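Local coordinates for OxyA protein (Actinoplanes teichomyceticus, PDB 5HH3) that is a haem-dependent cytochrome P450 that probably carries out phenolic coupling, cyclising the peptide precursor during glycopeptide antibiotic biosynthesis, at residues T100-R103 / R104-A107; I223-A226 / E227-G230. All coordinates share one frame; numbering follows the deposited sequence.

Interaction 1. Residues T100-R103 / R104-A107; sequences TRLR and RMVA. With HEM (protoporphyrin IX containing Fe), chain G; GOL (glycerol), chain H.
With chi3 bent to -61°, the Arg104 chain turns its guanidinium back over Thr100, whose CG2, anti to its own backbone N, lies against one face, offset toward the rim, 3.5 Å from Arg104 NH1. A glycerol, probably from the crystallisation liquor, is gripped by the same guanidinium: its O3 lies at the edge, 3.0 Å from Arg104 NE, and its O2 accepts a hydrogen bond from Arg104 NH2. Glycerol O3 in turn donates to Arg101 O, and its C3 lies against Met105 CG. In the backbone, Arg104 N bonds Thr100 O at 3.1 Å, nearly straight at 166°. Toward the end of the helix Leu102 O accepts from Met105 N and weakly from Val106 N, while Ala107 N holds Arg103 O at 3.0 Å. Leu102 CD1 rests on Met105 CE and Val106 CG1 at the buried side. Arg103, its chain extended to NE, reaches the haem: propionate O2A lies in the plane of the Arg103 guanidinium, at its edge, 2.8 Å from Arg103 NH1, which also bonds His347 O. His99 and His346 bind the haem as well. One face of helix 98-106 thus belongs to the propionate-binding site of a cytochrome P450, the C-helix region of the fold.

Interaction 2. Residues I223-A226 / E227-G230; sequences ITDA and ELTG
The carboxylate of Glu227 is the flat group that meets Thr224, and both bonds go to one oxygen. Thr224 N reaches Glu227 OE1 at 3.0 Å on its anti lone pair, pointing away from the other oxygen, and the bond is almost straight at 171°. Thr224 OG1 donates to the same Glu227 OE1 from above the carboxylate plane, at 3.2 Å. Thr224 OG1 also accepts from Glu227 N at 3.1 Å, so the side chain of each residue bonds the backbone N of the other. This hydroxyl sits between its backbone N and carbonyl carbon (chi1 67°), which turns it toward the first turn of the helix; the Glu227 chain, extended beyond CG, crosses the Thr224 side chain obliquely. Two bonds on OE1 should limit rotation of the carboxylate. Ile223 CG1 lies 3.6 Å from Glu227 OE1 and gives this polar pair an apolar flank, while Ile223 CD1 touches Leu228 CD2 at 4.0 Å, the two side chains crossing at about a right angle. Regular helix bonds follow: Leu228 N to Thr224 O, Thr229 N to Asp225 O at 2.9 Å and Gly230 N to Ala226 O. Thr229 OG1 adds a weak bond to Asp225 O. Asp225 OD1 forms a salt bridge with Arg204 of helix 182-205, and Leu228 packs on Val215 and Val216 of helix 211-219. Thr224 as N-cap and Glu227 three residues on make a capping box, here opening the long helix 225-256, which corresponds to the I-helix of the cytochrome P450 fold.

Interaction 1 comes first along the chain, on the short helix 98-106, and interaction 2 follows more than a hundred residues later at the start of helix 225-256; their centres lie 12 Å apart, on the same side of the chain's centre. They touch by packing alone: the apolar pair Val106 CG1 and Ile223 CD1 meets at 3.9 Å, Met105 SD packs against Ile223 N, and Leu102 CD1 approaches Glu227 OE2. The residues ahead of the long helix and its first turn thus lean on the side of helix 98-106 that carries Leu102, Met105 and Val106, while Arg103 from that helix reaches the haem. Two elements distant in sequence are thereby joined beside the haem site.

Interaction 1. Residues T100-R103 / R104-A107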
loop_
_atom_site.group_PDB
_atom_site.type_symbol
_atom_site.label_atom_id
_atom_site.label_comp_id
_atom_site.label_asym_id
_atom_site.label_seq_id
_atom_site.Cartn_x
_atom_site.Cartn_y
_atom_site.Cartn_z
ATOM N N THR B 100 -9.375 18.107 -17.174
ATOM C CA THR B 100 -9.794 18.674 -18.472
ATOM C C THR B 100 -8.815 19.672 -19.055
ATOM O O THR B 100 -8.486 19.629 -20.241
ATOM C CB THR B 100 -11.147 19.430 -18.334
ATOM O OG1 THR B 100 -12.006 18.696 -17.468
ATOM C CG2 THR B 100 -11.818 19.597 -19.690
ATOM N N ARG B 101 -8.410 20.625 -18.222
ATOM C CA ARG B 101 -7.516 21.673 -18.640
ATOM C C ARG B 101 -6.169 21.128 -19.132
ATOM O O ARG B 101 -5.683 21.563 -20.173
ATOM C CB ARG B 101 -7.367 22.739 -17.541
ATOM C CG ARG B 101 -8.663 23.535 -17.346
ATOM C CD ARG B 101 -8.776 24.270 -16.008
ATOM N NE ARG B 101 -9.848 25.247 -16.051
ATOM C CZ ARG B 101 -10.254 26.024 -15.041
ATOM N NH1 ARG B 101 -9.720 25.920 -13.816
ATOM N NH2 ARG B 101 -11.233 26.893 -15.258
ATOM N N LEU B 102 -5.581 20.180 -18.412
ATOM C CA LEU B 102 -4.290 19.593 -18.840
ATOM C C LEU B 102 -4.475 18.635 -20.020
ATOM O O LEU B 102 -3.730 18.704 -20.992
ATOM C CB LEU B 102 -3.557 18.895 -17.691
ATOM C CG LEU B 102 -2.241 18.166 -18.061
ATOM C CD1 LEU B 102 -1.225 19.086 -18.730
ATOM C CD2 LEU B 102 -1.640 17.514 -16.809
ATOM N N ARG B 103 -5.477 17.767 -19.954
ATOM C CA ARG B 103 -5.707 16.834 -21.039
ATOM C C ARG B 103 -5.965 17.468 -22.425
ATOM O O ARG B 103 -5.438 16.970 -23.430
ATOM C CB ARG B 103 -6.804 15.834 -20.697
ATOM C CG ARG B 103 -6.958 14.825 -21.828
ATOM C CD ARG B 103 -7.486 13.521 -21.361
ATOM N NE ARG B 103 -7.673 12.652 -22.511
ATOM C CZ ARG B 103 -7.748 11.332 -22.457
ATOM N NH1 ARG B 103 -7.614 10.679 -21.300
ATOM N NH2 ARG B 103 -7.942 10.668 -23.582
ATOM N N ARG B 104 -6.727 18.563 -22.498
ATOM C CA ARG B 104 -6.929 19.248 -23.791
ATOM C C ARG B 104 -5.633 19.734 -24.437
ATOM O O ARG B 104 -5.567 19.823 -25.667
ATOM C CB ARG B 104 -7.858 20.453 -23.679
ATOM C CG ARG B 104 -9.333 20.104 -23.688
ATOM C CD ARG B 104 -10.182 21.351 -23.857
ATOM N NE ARG B 104 -9.982 22.297 -22.757
ATOM C CZ ARG B 104 -10.913 22.704 -21.889
ATOM N NH1 ARG B 104 -12.177 22.295 -21.960
ATOM N NH2 ARG B 104 -10.577 23.558 -20.932
ATOM N N MET B 105 -4.648 20.122 -23.626
ATOM C CA MET B 105 -3.413 20.712 -24.161
ATOM C C MET B 105 -2.472 19.658 -24.748
ATOM O O MET B 105 -1.710 19.944 -25.680
ATOM C CB MET B 105 -2.694 21.532 -23.091
ATOM C CG MET B 105 -3.533 22.688 -22.620
ATOM S SD MET B 105 -2.632 23.918 -21.677
ATOM C CE MET B 105 -2.416 23.036 -20.142
ATOM N N VAL B 106 -2.516 18.456 -24.195
ATOM C CA VAL B 106 -1.666 17.369 -24.670
ATOM C C VAL B 106 -2.345 16.470 -25.698
ATOM O O VAL B 106 -1.643 15.822 -26.482
ATOM C CB VAL B 106 -1.007 16.557 -23.524
ATOM C CG1 VAL B 106 -0.098 17.472 -22.697
ATOM C CG2 VAL B 106 -2.011 15.876 -22.641
ATOM N N ALA B 107 -3.682 16.466 -25.747
ATOM C CA ALA B 107 -4.408 15.606 -26.700
ATOM C C ALA B 107 -4.015 15.772 -28.193
ATOM O O ALA B 107 -3.963 14.790 -28.896
ATOM C CB ALA B 107 -5.930 15.721 -26.514
HETATM C CHA HEM G . -4.695 5.759 -19.107
HETATM C CHB HEM G . -0.864 7.098 -21.765
HETATM C CHC HEM G . -0.483 2.551 -23.455
HETATM C CHD HEM G . -4.340 1.274 -20.861
HETATM C C1A HEM G . -3.672 6.491 -19.662
HETATM C C2A HEM G . -3.374 7.837 -19.312
HETATM C C3A HEM G . -2.307 8.219 -20.067
HETATM C C4A HEM G . -1.933 7.112 -20.880
HETATM C CMA HEM G . -1.618 9.560 -20.035
HETATM C CAA HEM G . -4.125 8.682 -18.302
HETATM C CBA HEM G . -5.282 9.384 -19.012
HETATM C CGA HEM G . -6.146 10.246 -18.106
HETATM O O1A HEM G . -6.210 10.062 -16.866
HETATM O O2A HEM G . -6.838 11.170 -18.612
HETATM C C1B HEM G . -0.402 5.965 -22.463
HETATM C C2B HEM G . 0.740 5.957 -23.335
HETATM C C3B HEM G . 0.864 4.674 -23.822
HETATM C C4B HEM G . -0.256 3.907 -23.209
HETATM C CMB HEM G . 1.636 7.133 -23.664
HETATM C CAB HEM G . 1.823 4.079 -24.787
HETATM C CBB HEM G . 2.735 4.723 -25.522
HETATM C C1C HEM G . -1.487 1.770 -22.897
HETATM C C2C HEM G . -1.694 0.396 -23.148
HETATM C C3C HEM G . -2.810 0.019 -22.389
HETATM C C4C HEM G . -3.261 1.199 -21.699
HETATM C CMC HEM G . -0.849 -0.487 -24.048
HETATM C CAC HEM G . -3.487 -1.298 -22.274
HETATM C CBC HEM G . -3.188 -2.408 -22.945
HETATM C C1D HEM G . -4.710 2.433 -20.181
HETATM C C2D HEM G . -5.857 2.417 -19.246
HETATM C C3D HEM G . -5.961 3.660 -18.753
HETATM C C4D HEM G . -4.869 4.420 -19.397
HETATM C CMD HEM G . -6.767 1.275 -18.857
HETATM C CAD HEM G . -7.005 4.124 -17.746
HETATM C CBD HEM G . -6.640 3.858 -16.278
HETATM C CGD HEM G . -7.751 4.353 -15.338
HETATM O O1D HEM G . -7.655 4.280 -14.100
HETATM O O2D HEM G . -8.813 4.844 -15.743
HETATM N NA HEM G . -2.792 6.063 -20.636
HETATM N NB HEM G . -0.957 4.749 -22.453
HETATM N NC HEM G . -2.460 2.241 -22.062
HETATM N ND HEM G . -4.168 3.664 -20.268
HETATM FE FE HEM G . -2.640 4.189 -21.320
HETATM C C1 GOL H . -6.368 26.885 -21.557
HETATM O O1 GOL H . -6.832 27.030 -22.909
HETATM C C2 GOL H . -6.914 25.605 -20.920
HETATM O O2 GOL H . -8.360 25.610 -20.896
HETATM C C3 GOL H . -6.324 24.383 -21.637
HETATM O O3 GOL H . -7.298 23.356 -21.879
HETATM O O HOH W 1 -1.407 3.885 -19.644
#

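Interaction 2. Residues I223-A226 / E227-G230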
loop_
_atom_site.group_PDB
_atom_site.type_symbol
_atom_site.label_atom_id
_atom_site.label_comp_id
_atom_site.label_asym_id
_atom_site.label_seq_id
_atom_site.Cartn_x
_atom_site.Cartn_y
_atom_site.Cartn_z
ATOM N N ILE B 223 0.506 25.952 -21.145
ATOM C CA ILE B 223 1.119 24.749 -20.548
ATOM C C ILE B 223 2.494 25.094 -19.969
ATOM O O ILE B 223 3.246 25.874 -20.561
ATOM C CB ILE B 223 1.188 23.565 -21.548
ATOM C CG1 ILE B 223 1.477 22.253 -20.798
ATOM C CG2 ILE B 223 2.211 23.796 -22.660
ATOM C CD1 ILE B 223 1.262 21.009 -21.619
ATOM N N THR B 224 2.809 24.546 -18.796
ATOM C CA THR B 224 4.096 24.847 -18.135
ATOM C C THR B 224 5.176 23.831 -18.545
ATOM O O THR B 224 4.863 22.728 -19.056
ATOM C CB THR B 224 3.979 24.786 -16.599
ATOM O OG1 THR B 224 3.733 23.437 -16.196
ATOM C CG2 THR B 224 2.860 25.714 -16.067
ATOM N N ASP B 225 6.427 24.179 -18.263
ATOM C CA ASP B 225 7.577 23.297 -18.505
ATOM C C ASP B 225 7.455 22.003 -17.730
ATOM O O ASP B 225 7.692 20.936 -18.296
ATOM C CB ASP B 225 8.909 23.994 -18.150
ATOM C CG ASP B 225 9.229 25.126 -19.078
ATOM O OD1 ASP B 225 8.541 25.225 -20.116
ATOM O OD2 ASP B 225 10.165 25.926 -18.795
ATOM N N ALA B 226 7.055 22.099 -16.460
ATOM C CA ALA B 226 6.868 20.923 -15.593
ATOM C C ALA B 226 5.814 19.950 -16.114
ATOM O O ALA B 226 5.985 18.728 -16.024
ATOM C CB ALA B 226 6.491 21.351 -14.180
ATOM N N GLU B 227 4.726 20.499 -16.645
ATOM C CA GLU B 227 3.686 19.695 -17.284
ATOM C C GLU B 227 4.195 18.986 -18.552
ATOM O O GLU B 227 3.920 17.806 -18.736
ATOM C CB GLU B 227 2.447 20.546 -17.589
ATOM C CG GLU B 227 1.609 20.844 -16.342
ATOM C CD GLU B 227 0.562 21.928 -16.544
ATOM O OE1 GLU B 227 0.806 22.908 -17.290
ATOM O OE2 GLU B 227 -0.528 21.797 -15.940
ATOM N N LEU B 228 4.922 19.695 -19.412
ATOM C CA LEU B 228 5.548 19.076 -20.608
ATOM C C LEU B 228 6.496 17.937 -20.228
ATOM O O LEU B 228 6.424 16.855 -20.775
ATOM C CB LEU B 228 6.321 20.103 -21.436
ATOM C CG LEU B 228 5.451 21.084 -22.217
ATOM C CD1 LEU B 228 6.284 22.277 -22.640
ATOM C CD2 LEU B 228 4.788 20.426 -23.419
ATOM N N THR B 229 7.361 18.210 -19.270
ATOM C CA THR B 229 8.304 17.232 -18.744
ATOM C C THR B 229 7.591 16.036 -18.174
ATOM O O THR B 229 7.990 14.899 -18.431
ATOM C CB THR B 229 9.252 17.887 -17.700
ATOM O OG1 THR B 229 10.215 18.659 -18.404
ATOM C CG2 THR B 229 9.998 16.852 -16.874
ATOM N N GLY B 230 6.530 16.296 -17.415
ATOM C CA GLY B 230 5.715 15.248 -16.833
ATOM C C GLY B 230 5.086 14.344 -17.865
ATOM O O GLY B 230 5.051 13.120 -17.687
#